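Local coordinates for protein auracyanin A (Chloroflexus aurantiacus, PDB 2AAN) that binds one copper ion in a cupredoxin fold and probably serves as a soluble electron acceptor for the membrane-bound alternative complex III, at residues 94-99 against 107-112. Sequence-based numbering, arbitrary orientation.
Sequences IIAESP and VEVTFT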
ATOM      1  N   ILE A  94      -9.680   3.545  -3.688  1.00 13.45           N
ATOM      2  CA  ILE A  94      -8.646   2.553  -3.596  1.00  9.91           C
ATOM      3  C   ILE A  94      -8.396   2.073  -5.014  1.00 12.23           C
ATOM      4  O   ILE A  94      -9.312   1.559  -5.702  1.00 13.91           O
ATOM      5  CB  ILE A  94      -9.036   1.425  -2.610  1.00 10.84           C
ATOM      6  CG1 ILE A  94      -9.115   2.007  -1.187  1.00 12.86           C
ATOM      7  CG2 ILE A  94      -8.080   0.268  -2.644  1.00 16.24           C
ATOM      8  CD1 ILE A  94      -9.862   1.122  -0.193  1.00 21.26           C
ATOM      9  N   ILE A  95      -7.149   2.219  -5.451  1.00 11.26           N
ATOM     10  CA  ILE A  95      -6.738   1.810  -6.786  1.00 11.74           C
ATOM     11  C   ILE A  95      -6.278   0.366  -6.803  1.00 16.15           C
ATOM     12  O   ILE A  95      -6.579  -0.397  -7.748  1.00 15.60           O
ATOM     13  CB  ILE A  95      -5.632   2.727  -7.327  1.00 12.65           C
ATOM     14  CG1 ILE A  95      -6.179   4.159  -7.467  1.00 16.89           C
ATOM     15  CG2 ILE A  95      -5.163   2.226  -8.668  1.00 21.36           C
ATOM     16  CD1 ILE A  95      -5.141   5.203  -7.715  1.00 21.10           C
ATOM     17  N   ALA A  96      -5.508  -0.004  -5.790  1.00 11.83           N
ATOM     18  CA  ALA A  96      -5.007  -1.369  -5.689  1.00 14.43           C
ATOM     19  C   ALA A  96      -4.728  -1.700  -4.230  1.00 17.80           C
ATOM     20  O   ALA A  96      -4.429  -0.784  -3.442  1.00 16.10           O
ATOM     21  CB  ALA A  96      -3.751  -1.516  -6.543  1.00 16.40           C
ATOM     22  N   GLU A  97      -4.888  -2.987  -3.878  1.00 17.63           N
ATOM     23  CA  GLU A  97      -4.647  -3.472  -2.528  1.00 12.39           C
ATOM     24  C   GLU A  97      -3.791  -4.713  -2.527  1.00 15.59           C
ATOM     25  O   GLU A  97      -4.171  -5.733  -3.114  1.00 16.18           O
ATOM     26  CB  GLU A  97      -5.939  -3.892  -1.806  1.00 20.01           C
ATOM     27  CG  GLU A  97      -7.073  -2.969  -1.767  1.00 18.74           C
ATOM     28  CD  GLU A  97      -8.364  -3.681  -1.298  1.00 19.24           C
ATOM     29  OE1 GLU A  97      -8.315  -4.854  -0.863  1.00 26.27           O
ATOM     30  OE2 GLU A  97      -9.429  -3.062  -1.356  1.00 23.48           O
ATOM     31  N   SER A  98      -2.674  -4.659  -1.810  1.00 13.40           N
ATOM     32  CA  SER A  98      -1.951  -5.884  -1.512  1.00 13.44           C
ATOM     33  C   SER A  98      -2.804  -6.738  -0.558  1.00 12.35           C
ATOM     34  O   SER A  98      -3.578  -6.224   0.246  1.00 13.92           O
ATOM     35  CB  SER A  98      -0.577  -5.623  -0.905  1.00 20.54           C
ATOM     36  OG  SER A  98      -0.699  -5.356   0.465  1.00 16.16           O
ATOM     37  N   PRO A  99      -2.661  -8.057  -0.649  1.00 19.94           N
ATOM     38  CA  PRO A  99      -3.144  -8.871   0.433  1.00 17.12           C
ATOM     39  C   PRO A  99      -2.453  -8.424   1.729  1.00 21.59           C
ATOM     40  O   PRO A  99      -1.413  -7.766   1.684  1.00 19.91           O
ATOM     41  CB  PRO A  99      -2.666 -10.271   0.030  1.00 17.69           C
ATOM     42  CG  PRO A  99      -2.530 -10.217  -1.406  1.00 20.31           C
ATOM     43  CD  PRO A  99      -2.028  -8.860  -1.693  1.00 16.26           C
ATOM     44  N   VAL A 107       3.799 -10.829  -0.235  1.00 14.07           N
ATOM     45  CA  VAL A 107       2.544 -10.803  -0.936  1.00 14.27           C
ATOM     46  C   VAL A 107       2.712  -9.994  -2.215  1.00 19.14           C
ATOM     47  O   VAL A 107       3.677  -9.256  -2.386  1.00 20.08           O
ATOM     48  CB  VAL A 107       1.427 -10.226  -0.075  1.00 19.08           C
ATOM     49  CG1 VAL A 107       1.295 -11.027   1.226  1.00 18.84           C
ATOM     50  CG2 VAL A 107       1.653  -8.757   0.241  1.00 19.29           C
ATOM     51  N   GLU A 108       1.772 -10.147  -3.131  1.00 15.89           N
ATOM     52  CA  GLU A 108       1.843  -9.426  -4.406  1.00 14.71           C
ATOM     53  C   GLU A 108       0.522  -8.849  -4.762  1.00 15.64           C
ATOM     54  O   GLU A 108      -0.521  -9.434  -4.507  1.00 20.36           O
ATOM     55  CB  GLU A 108       2.251 -10.343  -5.575  1.00 18.14           C
ATOM     56  CG  GLU A 108       3.638 -10.962  -5.435  1.00 25.03           C
ATOM     57  CD  GLU A 108       4.111 -11.667  -6.719  1.00 33.01           C
ATOM     58  OE1 GLU A 108       5.304 -11.480  -7.080  1.00 40.83           O
ATOM     59  OE2 GLU A 108       3.297 -12.403  -7.347  1.00 34.54           O
ATOM     60  N   VAL A 109       0.577  -7.707  -5.409  1.00 14.41           N
ATOM     61  CA  VAL A 109      -0.583  -7.173  -6.128  1.00 12.40           C
ATOM     62  C   VAL A 109      -0.170  -6.677  -7.504  1.00 18.91           C
ATOM     63  O   VAL A 109       0.777  -5.927  -7.616  1.00 19.25           O
ATOM     64  CB  VAL A 109      -1.281  -6.030  -5.349  1.00 13.13           C
ATOM     65  CG1 VAL A 109      -0.278  -5.084  -4.761  1.00 18.90           C
ATOM     66  CG2 VAL A 109      -2.242  -5.277  -6.276  1.00 20.16           C
ATOM     67  N   THR A 110      -0.866  -7.135  -8.553  1.00 14.15           N
ATOM     68  CA  THR A 110      -0.654  -6.640  -9.912  1.00 13.57           C
ATOM     69  C   THR A 110      -1.775  -5.676 -10.280  1.00 20.28           C
ATOM     70  O   THR A 110      -2.963  -5.980 -10.070  1.00 14.85           O
ATOM     71  CB  THR A 110      -0.614  -7.818 -10.933  1.00 16.38           C
ATOM     72  OG1 THR A 110       0.410  -8.752 -10.552  1.00 17.94           O
ATOM     73  CG2 THR A 110      -0.351  -7.347 -12.325  1.00 19.86           C
ATOM     74  N   PHE A 111      -1.411  -4.502 -10.799  1.00 14.05           N
ATOM     75  CA  PHE A 111      -2.410  -3.516 -11.218  1.00 12.16           C
ATOM     76  C   PHE A 111      -1.918  -2.757 -12.448  1.00 14.61           C
ATOM     77  O   PHE A 111      -0.757  -2.808 -12.797  1.00 17.70           O
ATOM     78  CB  PHE A 111      -2.746  -2.544 -10.079  1.00 13.69           C
ATOM     79  CG  PHE A 111      -1.596  -1.644  -9.669  1.00 13.70           C
ATOM     80  CD1 PHE A 111      -1.514  -0.332 -10.121  1.00 17.27           C
ATOM     81  CD2 PHE A 111      -0.625  -2.093  -8.782  1.00 16.31           C
ATOM     82  CE1 PHE A 111      -0.483   0.497  -9.738  1.00 20.58           C
ATOM     83  CE2 PHE A 111       0.407  -1.258  -8.387  1.00 17.92           C
ATOM     84  CZ  PHE A 111       0.485   0.024  -8.862  1.00 19.60           C
ATOM     85  N   THR A 112      -2.855  -2.139 -13.141  1.00 16.48           N
ATOM     86  CA  THR A 112      -2.555  -1.234 -14.228  1.00 14.55           C
ATOM     87  C   THR A 112      -2.345   0.143 -13.626  1.00 20.14           C
ATOM     88  O   THR A 112      -3.219   0.667 -12.936  1.00 15.20           O
ATOM     89  CB  THR A 112      -3.714  -1.149 -15.218  1.00 16.11           C
ATOM     90  OG1 THR A 112      -3.920  -2.441 -15.825  1.00 17.30           O
ATOM     91  CG2 THR A 112      -3.418  -0.104 -16.313  1.00 19.96           C
TER
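Val109 rises from strand 107-112 against the backbone of Glu97 and Ser98 and the methyl of Ala96, and its side chain can be followed atom by atom. Val109 CB lies 3.7 Å from Glu97 O. From there the branches part along the opposing chain. CG1 is set between the backbone N and the carbonyl carbon (chi1 43°). This places Val109 CG1 3.7 Å from Ser98 CA. The other branch, beside the Val109 carbonyl carbon, runs the other way along the chain, with Val109 CG2 4.1 Å from Ala96 CB. Ala96 CB also comes obliquely upon the Phe111 ring, 3.8 Å from Phe111 CG, and Phe111 in turn reaches Leu62, on the strand next to 94-97. Such contacts illustrate how a cupredoxin sandwich closes: 94-97 is the last strand of one sheet and 107-112 runs along the border of the other, so the two segments, their N-to-C directions 143° apart and thus roughly antiparallel, meet through side chains while each hydrogen-bonds within its own sheet. Opposite Leu62, Ile95 and Ala96 form a classic beta bulge. Further along, Val107 CG2 approaches Ser98 CB and sits 3.5 Å from Pro99 O. The Pro99 and Val107 side chains lie alongside each other, pointing opposite ways, and Pro99 CD is 3.2 Å from Glu108 O. Ser98 OG donates to Pro99 O over 2.8 Å, arriving from above the carbonyl plane, and is also hydrogen-bonded to Trp60 N; an alanine here would probably leave Trp60 N and Pro99 O without this hydroxyl partner, with less to fix the join to Pro99. The Ser98 side chain lies near that of His58, a copper ligand, and about 9 Å from the copper ion itself.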